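Local coordinates for possible exported protein (Mycobacterium tuberculosis, PDB 3MAY) that binds heme and delivers it to membrane transport proteins as part of a mycobacterial heme-iron acquisition system, at residues T14-Y25 against V62-L73. Numbering follows the deposited sequence.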
loop_
_atom_site.group_PDB
_atom_site.type_symbol
_atom_site.label_atom_id
_atom_site.label_comp_id
_atom_site.label_asym_id
_atom_site.label_seq_id
_atom_site.Cartn_x
_atom_site.Cartn_y
_atom_site.Cartn_z
ATOM N N THR C 14 14.449 14.417 8.088
ATOM C CA THR C 14 14.094 13.476 9.125
ATOM C C THR C 14 13.935 12.071 8.555
ATOM O O THR C 14 14.489 11.073 9.103
ATOM C CB THR C 14 12.811 13.901 9.804
ATOM O OG1 THR C 14 12.994 15.227 10.371
ATOM C CG2 THR C 14 12.408 12.871 10.891
ATOM N N VAL C 15 13.198 11.969 7.447
ATOM C CA VAL C 15 12.970 10.662 6.829
ATOM C C VAL C 15 14.349 10.065 6.531
ATOM O O VAL C 15 14.567 8.845 6.587
ATOM C CB VAL C 15 12.160 10.798 5.494
ATOM C CG1 VAL C 15 12.229 9.548 4.627
ATOM C CG2 VAL C 15 10.797 11.141 5.770
ATOM N N GLY C 16 15.269 10.937 6.181
ATOM C CA GLY C 16 16.576 10.468 5.726
ATOM C C GLY C 16 17.432 9.987 6.877
ATOM O O GLY C 16 18.276 9.155 6.706
ATOM N N SER C 17 17.225 10.499 8.065
ATOM C CA SER C 17 18.029 9.947 9.083
ATOM C C SER C 17 17.390 8.694 9.695
ATOM O O SER C 17 18.081 7.731 10.087
ATOM C CB SER C 17 18.422 11.004 10.074
ATOM O OG SER C 17 17.317 11.372 10.789
ATOM N N VAL C 18 16.079 8.636 9.672
ATOM C CA VAL C 18 15.407 7.437 10.024
ATOM C C VAL C 18 15.834 6.299 9.129
ATOM O O VAL C 18 16.335 5.256 9.621
ATOM C CB VAL C 18 13.884 7.599 10.053
ATOM C CG1 VAL C 18 13.210 6.152 10.121
ATOM C CG2 VAL C 18 13.585 8.463 11.306
ATOM N N ALA C 19 15.678 6.464 7.834
ATOM C CA ALA C 19 16.080 5.398 6.892
ATOM C C ALA C 19 17.545 4.989 7.050
ATOM O O ALA C 19 17.879 3.823 7.104
ATOM C CB ALA C 19 15.792 5.841 5.449
ATOM N N LYS C 20 18.443 5.953 7.143
ATOM C CA LYS C 20 19.835 5.590 7.320
ATOM C C LYS C 20 20.013 4.802 8.592
ATOM O O LYS C 20 20.641 3.782 8.615
ATOM C CB LYS C 20 20.667 6.840 7.356
ATOM C CG LYS C 20 22.091 6.568 7.266
ATOM C CD LYS C 20 22.870 7.733 7.825
ATOM C CE LYS C 20 24.332 7.339 7.874
ATOM N NZ LYS C 20 24.405 6.051 8.652
ATOM N N SER C 21 19.390 5.225 9.668
ATOM C CA SER C 21 19.648 4.511 10.879
ATOM C C SER C 21 18.903 3.195 10.870
ATOM O O SER C 21 19.431 2.204 11.386
ATOM C CB SER C 21 19.381 5.385 12.072
ATOM O OG SER C 21 18.010 5.646 12.123
ATOM N N MET C 22 17.755 3.099 10.195
ATOM C CA MET C 22 17.212 1.742 9.936
ATOM C C MET C 22 18.136 0.826 9.114
ATOM O O MET C 22 18.192 -0.425 9.375
ATOM C CB MET C 22 15.807 1.739 9.348
ATOM C CG MET C 22 15.252 0.334 8.967
ATOM S SD MET C 22 13.509 0.460 8.419
ATOM C CE MET C 22 13.097 -1.189 7.719
ATOM N N GLY C 23 18.872 1.398 8.155
ATOM C CA GLY C 23 19.850 0.602 7.426
ATOM C C GLY C 23 20.960 0.127 8.373
ATOM O O GLY C 23 21.344 -1.049 8.350
ATOM N N ASP C 24 21.488 1.025 9.210
ATOM C CA ASP C 24 22.448 0.618 10.229
ATOM C C ASP C 24 21.911 -0.491 11.162
ATOM O O ASP C 24 22.625 -1.447 11.458
ATOM C CB ASP C 24 22.854 1.835 11.068
ATOM C CG ASP C 24 23.649 2.844 10.295
ATOM O OD1 ASP C 24 24.204 2.521 9.232
ATOM O OD2 ASP C 24 23.736 3.980 10.755
ATOM N N TYR C 25 20.644 -0.414 11.580
ATOM C CA TYR C 25 20.082 -1.403 12.478
ATOM C C TYR C 25 20.000 -2.746 11.804
ATOM O O TYR C 25 20.352 -3.751 12.392
ATOM C CB TYR C 25 18.694 -0.984 12.896
ATOM C CG TYR C 25 18.007 -1.951 13.810
ATOM C CD1 TYR C 25 18.350 -2.014 15.141
ATOM C CD2 TYR C 25 16.998 -2.801 13.361
ATOM C CE1 TYR C 25 17.714 -2.896 16.003
ATOM C CE2 TYR C 25 16.347 -3.738 14.250
ATOM C CZ TYR C 25 16.721 -3.760 15.580
ATOM O OH TYR C 25 16.148 -4.630 16.562
ATOM N N VAL C 62 12.997 -6.516 18.645
ATOM C CA VAL C 62 13.006 -5.927 17.295
ATOM C C VAL C 62 11.888 -4.958 17.075
ATOM O O VAL C 62 12.151 -3.864 16.549
ATOM C CB VAL C 62 13.333 -6.845 16.081
ATOM C CG1 VAL C 62 13.171 -8.261 16.372
ATOM C CG2 VAL C 62 12.593 -6.453 14.821
ATOM N N ALA C 63 10.673 -5.266 17.548
ATOM C CA ALA C 63 9.531 -4.323 17.269
ATOM C C ALA C 63 9.646 -3.037 18.053
ATOM O O ALA C 63 9.358 -1.942 17.555
ATOM C CB ALA C 63 8.180 -4.926 17.519
ATOM N N SER C 64 10.088 -3.177 19.292
ATOM C CA SER C 64 10.388 -2.045 20.146
ATOM C C SER C 64 11.548 -1.157 19.592
ATOM O O SER C 64 11.501 0.074 19.707
ATOM C CB SER C 64 10.638 -2.615 21.534
ATOM O OG SER C 64 11.494 -1.814 22.265
ATOM N N ASP C 65 12.558 -1.778 18.955
ATOM C CA ASP C 65 13.690 -1.018 18.342
ATOM C C ASP C 65 13.220 -0.288 17.086
ATOM O O ASP C 65 13.529 0.855 16.847
ATOM C CB ASP C 65 14.859 -1.955 17.959
ATOM C CG ASP C 65 15.705 -2.390 19.146
ATOM O OD1 ASP C 65 15.607 -1.817 20.278
ATOM O OD2 ASP C 65 16.491 -3.349 18.936
ATOM N N LEU C 66 12.468 -0.999 16.273
ATOM C CA LEU C 66 11.927 -0.424 15.081
ATOM C C LEU C 66 11.091 0.779 15.433
ATOM O O LEU C 66 11.367 1.875 14.937
ATOM C CB LEU C 66 11.193 -1.476 14.256
ATOM C CG LEU C 66 12.225 -2.363 13.523
ATOM C CD1 LEU C 66 11.743 -3.769 13.212
ATOM C CD2 LEU C 66 12.709 -1.688 12.238
ATOM N N HIS C 67 10.153 0.611 16.367
ATOM C CA HIS C 67 9.441 1.754 16.963
ATOM C C HIS C 67 10.349 2.935 17.363
ATOM O O HIS C 67 10.042 4.076 17.051
ATOM C CB HIS C 67 8.611 1.313 18.177
ATOM C CG HIS C 67 7.707 2.382 18.696
ATOM N ND1 HIS C 67 6.538 2.740 18.051
ATOM C CD2 HIS C 67 7.814 3.202 19.768
ATOM C CE1 HIS C 67 5.958 3.725 18.717
ATOM N NE2 HIS C 67 6.713 4.029 19.761
ATOM N N ALA C 68 11.470 2.682 18.034
ATOM C CA ALA C 68 12.352 3.777 18.414
ATOM C C ALA C 68 13.040 4.458 17.241
ATOM O O ALA C 68 13.237 5.674 17.267
ATOM C CB ALA C 68 13.386 3.311 19.421
ATOM N N LEU C 69 13.479 3.687 16.252
ATOM C CA LEU C 69 14.169 4.290 15.086
ATOM C C LEU C 69 13.267 5.300 14.365
ATOM O O LEU C 69 13.773 6.309 13.892
ATOM C CB LEU C 69 14.603 3.227 14.082
ATOM C CG LEU C 69 15.881 2.645 14.603
ATOM C CD1 LEU C 69 16.272 1.461 13.813
ATOM C CD2 LEU C 69 16.984 3.754 14.606
ATOM N N SER C 70 11.943 5.062 14.338
ATOM C CA SER C 70 11.043 6.010 13.641
ATOM C C SER C 70 10.653 7.171 14.497
ATOM O O SER C 70 9.994 8.097 14.032
ATOM C CB SER C 70 9.778 5.331 13.127
ATOM O OG SER C 70 8.895 5.213 14.200
ATOM N N GLN C 71 11.037 7.126 15.767
ATOM C CA GLN C 71 10.595 8.140 16.731
ATOM C C GLN C 71 10.852 9.587 16.253
ATOM O O GLN C 71 10.042 10.436 16.575
ATOM C CB GLN C 71 11.201 7.906 18.137
ATOM C CG GLN C 71 10.600 8.757 19.328
ATOM C CD GLN C 71 9.110 8.462 19.590
ATOM O OE1 GLN C 71 8.292 9.385 19.722
ATOM N NE2 GLN C 71 8.756 7.178 19.665
ATOM N N PRO C 72 11.999 9.878 15.549
ATOM C CA PRO C 72 12.175 11.269 15.079
ATOM C C PRO C 72 11.022 11.776 14.171
ATOM O O PRO C 72 10.766 12.990 14.059
ATOM C CB PRO C 72 13.509 11.223 14.348
ATOM C CG PRO C 72 14.307 10.101 15.058
ATOM C CD PRO C 72 13.277 9.111 15.502
ATOM N N LEU C 73 10.286 10.850 13.591
ATOM C CA LEU C 73 9.215 11.217 12.687
ATOM C C LEU C 73 7.997 11.706 13.502
ATOM O O LEU C 73 7.381 12.771 13.240
ATOM C CB LEU C 73 8.863 9.983 11.842
ATOM C CG LEU C 73 8.527 10.176 10.363
ATOM C CD1 LEU C 73 8.616 11.652 9.952
ATOM C CD2 LEU C 73 9.436 9.253 9.492
#
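The probable heme-binding end of an antiparallel helix pair brings Y25, probably the axial ligand of the heme iron, against V62, D65, L66 and L69. Y25 OH donates a hydrogen bond of 2.7 Å to D65 OD2. The carboxylate oxygen accepts it through its anti lone pair, at the edge of the ring and near its plane. Ring and carboxylate planes stand 84° apart. K61 forms a salt bridge with the same oxygen, so D65 OD2 has two partners. With CG opposite the backbone N (chi1 179°), the phenol extends across to helix 60-69. H29, another likely heme residue, meets the Y25 ring from the same chain.

In this all-helical haemophore fold, segment 14-25 of helix 8-27 runs nearly antiparallel to 62-69, at 151°, with the axes 10.4 Å apart at closest approach. L69 is the central apolar side chain. Its CD1 lies 3.6 Å from Y25 CB, and its other methyl, CD2, touches S21 OG. Toward helix 71-80, V18 CG2 packs on L69 O at 3.4 Å and also meets P72 CB. T14 CG2 sits 3.6 Å from P72 O, while T14 OG1 is hydrogen-bonded to E10 O in its own helix.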